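Local structure of endosialidase (4HIZ) at residues Leu177-Met182 / Pro270-Glu275. The protein probably hydrolyses alpha-2,8 and alpha-2,9 linkages within sialic acid polymers, as a trimeric endosialidase of a bacteriophage. Residues are numbered along the deposited sequence; the frame is centred on the assembly and turned at random. Where two conformers were deposited one is given.
Sequences LWSRPM and PWEITE. With FRU (beta-D-fructofuranose), chain G.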
# COMPACT_ATOMS: atom_id res chain seq x y z
N LEU A 177 16.87 31.84 -3.85
CA LEU A 177 15.71 31.96 -2.96
C LEU A 177 14.49 31.62 -3.83
O LEU A 177 14.27 32.28 -4.83
CB LEU A 177 15.65 33.39 -2.37
CG LEU A 177 14.50 33.53 -1.34
CD1 LEU A 177 14.80 32.74 -0.04
CD2 LEU A 177 14.26 35.04 -1.05
N TRP A 178 13.74 30.56 -3.48
CA TRP A 178 12.52 30.21 -4.21
C TRP A 178 11.34 30.58 -3.34
O TRP A 178 11.37 30.35 -2.11
CB TRP A 178 12.45 28.69 -4.47
CG TRP A 178 13.37 28.13 -5.54
CD1 TRP A 178 14.59 28.60 -5.95
CD2 TRP A 178 13.12 26.94 -6.32
NE1 TRP A 178 15.11 27.78 -6.94
CE2 TRP A 178 14.23 26.76 -7.19
CE3 TRP A 178 12.06 26.04 -6.37
CZ2 TRP A 178 14.30 25.69 -8.09
CZ3 TRP A 178 12.12 24.98 -7.28
CH2 TRP A 178 13.25 24.80 -8.10
N SER A 179 10.29 31.14 -3.94
CA SER A 179 9.07 31.37 -3.15
C SER A 179 7.81 31.20 -3.95
O SER A 179 7.81 31.35 -5.16
CB SER A 179 9.07 32.75 -2.45
OG SER A 179 8.72 33.78 -3.35
N ARG A 180 6.75 30.84 -3.23
CA ARG A 180 5.39 30.72 -3.80
C ARG A 180 4.45 31.20 -2.74
O ARG A 180 4.76 31.15 -1.56
CB ARG A 180 5.03 29.23 -4.07
CG ARG A 180 5.29 28.77 -5.49
CD ARG A 180 4.95 27.28 -5.62
NE ARG A 180 4.96 26.86 -7.02
CZ ARG A 180 4.88 25.57 -7.39
NH1 ARG A 180 4.77 24.62 -6.45
NH2 ARG A 180 4.86 25.25 -8.68
N PRO A 181 3.24 31.62 -3.14
CA PRO A 181 2.23 31.88 -2.11
C PRO A 181 1.86 30.55 -1.45
O PRO A 181 1.79 29.53 -2.16
CB PRO A 181 1.04 32.40 -2.93
CG PRO A 181 1.18 31.79 -4.30
CD PRO A 181 2.71 31.72 -4.51
N MET A 182 1.63 30.53 -0.15
CA MET A 182 1.22 29.29 0.50
C MET A 182 -0.16 28.86 -0.01
O MET A 182 -0.94 29.69 -0.45
CB MET A 182 1.11 29.50 2.02
CG MET A 182 2.45 29.58 2.73
SD MET A 182 3.46 28.07 2.52
CE MET A 182 2.60 26.91 3.60
N PRO A 270 3.80 30.12 -10.55
CA PRO A 270 5.25 29.97 -10.81
C PRO A 270 6.08 30.26 -9.58
O PRO A 270 5.71 31.13 -8.77
CB PRO A 270 5.53 31.03 -11.89
CG PRO A 270 4.32 31.88 -11.97
CD PRO A 270 3.15 31.07 -11.47
N TRP A 271 7.19 29.55 -9.42
CA TRP A 271 8.12 29.90 -8.35
C TRP A 271 8.78 31.23 -8.70
O TRP A 271 9.19 31.44 -9.83
CB TRP A 271 9.19 28.84 -8.25
CG TRP A 271 8.76 27.49 -7.71
CD1 TRP A 271 8.52 26.36 -8.43
CD2 TRP A 271 8.64 27.13 -6.33
NE1 TRP A 271 8.21 25.30 -7.58
CE2 TRP A 271 8.31 25.74 -6.29
CE3 TRP A 271 8.80 27.82 -5.12
CZ2 TRP A 271 8.11 25.06 -5.09
CZ3 TRP A 271 8.62 27.15 -3.93
CH2 TRP A 271 8.28 25.77 -3.92
N GLU A 272 8.87 32.11 -7.73
CA GLU A 272 9.80 33.25 -7.86
C GLU A 272 11.16 32.70 -7.50
O GLU A 272 11.31 32.11 -6.45
CB GLU A 272 9.42 34.33 -6.87
CG GLU A 272 10.45 35.47 -6.89
CD GLU A 272 10.32 36.36 -5.67
OE1 GLU A 272 10.43 35.86 -4.51
OE2 GLU A 272 10.06 37.56 -5.88
N ILE A 273 12.15 32.87 -8.38
CA ILE A 273 13.48 32.27 -8.19
C ILE A 273 14.52 33.38 -8.35
O ILE A 273 14.61 34.02 -9.40
CB ILE A 273 13.71 31.17 -9.24
CG1 ILE A 273 12.73 30.01 -8.97
CG2 ILE A 273 15.16 30.68 -9.23
CD1 ILE A 273 12.86 28.90 -10.00
N THR A 274 15.25 33.63 -7.27
CA THR A 274 16.20 34.74 -7.23
C THR A 274 17.57 34.23 -6.84
O THR A 274 17.72 33.65 -5.77
CB THR A 274 15.75 35.77 -6.17
OG1 THR A 274 14.40 36.20 -6.44
CG2 THR A 274 16.68 36.99 -6.18
N GLU A 275 18.59 34.52 -7.66
CA GLU A 275 19.94 34.10 -7.32
C GLU A 275 20.45 34.91 -6.12
O GLU A 275 20.20 36.14 -6.04
CB GLU A 275 20.88 34.29 -8.51
CG GLU A 275 22.25 33.70 -8.29
CD GLU A 275 23.09 33.69 -9.56
OE1 GLU A 275 22.66 34.28 -10.56
OE2 GLU A 275 24.17 33.07 -9.55
C1 FRU G . 19.13 27.16 -14.83
C2 FRU G . 18.13 27.42 -13.80
C3 FRU G . 18.33 27.20 -12.39
C4 FRU G . 16.99 27.39 -11.80
C5 FRU G . 16.10 26.93 -12.92
C6 FRU G . 14.65 27.38 -12.85
O1 FRU G . 18.97 25.76 -15.00
O2 FRU G . 18.33 28.89 -13.72
O3 FRU G . 19.43 27.89 -11.75
O4 FRU G . 16.85 26.58 -10.59
O5 FRU G . 16.72 27.40 -14.14
O6 FRU G . 14.57 28.74 -13.11
O HOH W 1 12.93 34.76 -4.65
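Trp271 is sandwiched between two residues of strand 172-181. On one face the guanidinium of Arg180 lies flat, planes 9° apart, with CZ of Arg180 3.3 Å from NE1 of Trp271, a cation-pi stack continued by the CD methylene over the six-membered ring. Against the opposite face comes the edge of Trp178, its CE3 3.6 Å from CD2 of Trp271, with the planes inclined at 54°. Ser269 O accepts from Arg180 NE, which helps fix the guanidinium's rotation.

Glu272 exchanges two backbone hydrogen bonds with Ser179, N to O and O to N, each 2.9 Å. On the face of the sheet turned from the tryptophans, Ser179 OG, in one of its two conformers, donates to Glu272 OE1 at 2.9 Å; Lys211 pairs with OE2.

Ile273 stands in a non-hydrogen-bonded pair with Trp178. Its CG1, anti to the carbonyl carbon (chi1 -67°), sits 3.8 Å from the centroid of the indole's five-membered ring, almost straight above it. Thr274 closes the ladder with two bonds to Leu177, and one water joins Leu177 O, Glu272 OE1 and Thr274 OG1.

Strand 272-275 is outermost in a four-stranded antiparallel propeller sheet within this chain, strand 172-181 its inner neighbour. Ile273 CD1, 3.6 Å from fructose O6, and the Trp178 rim line the occupied glycan pocket with apolar surface, while Tyr146, Glu176 and Asp138 supply hydrogen bonds to the sugar.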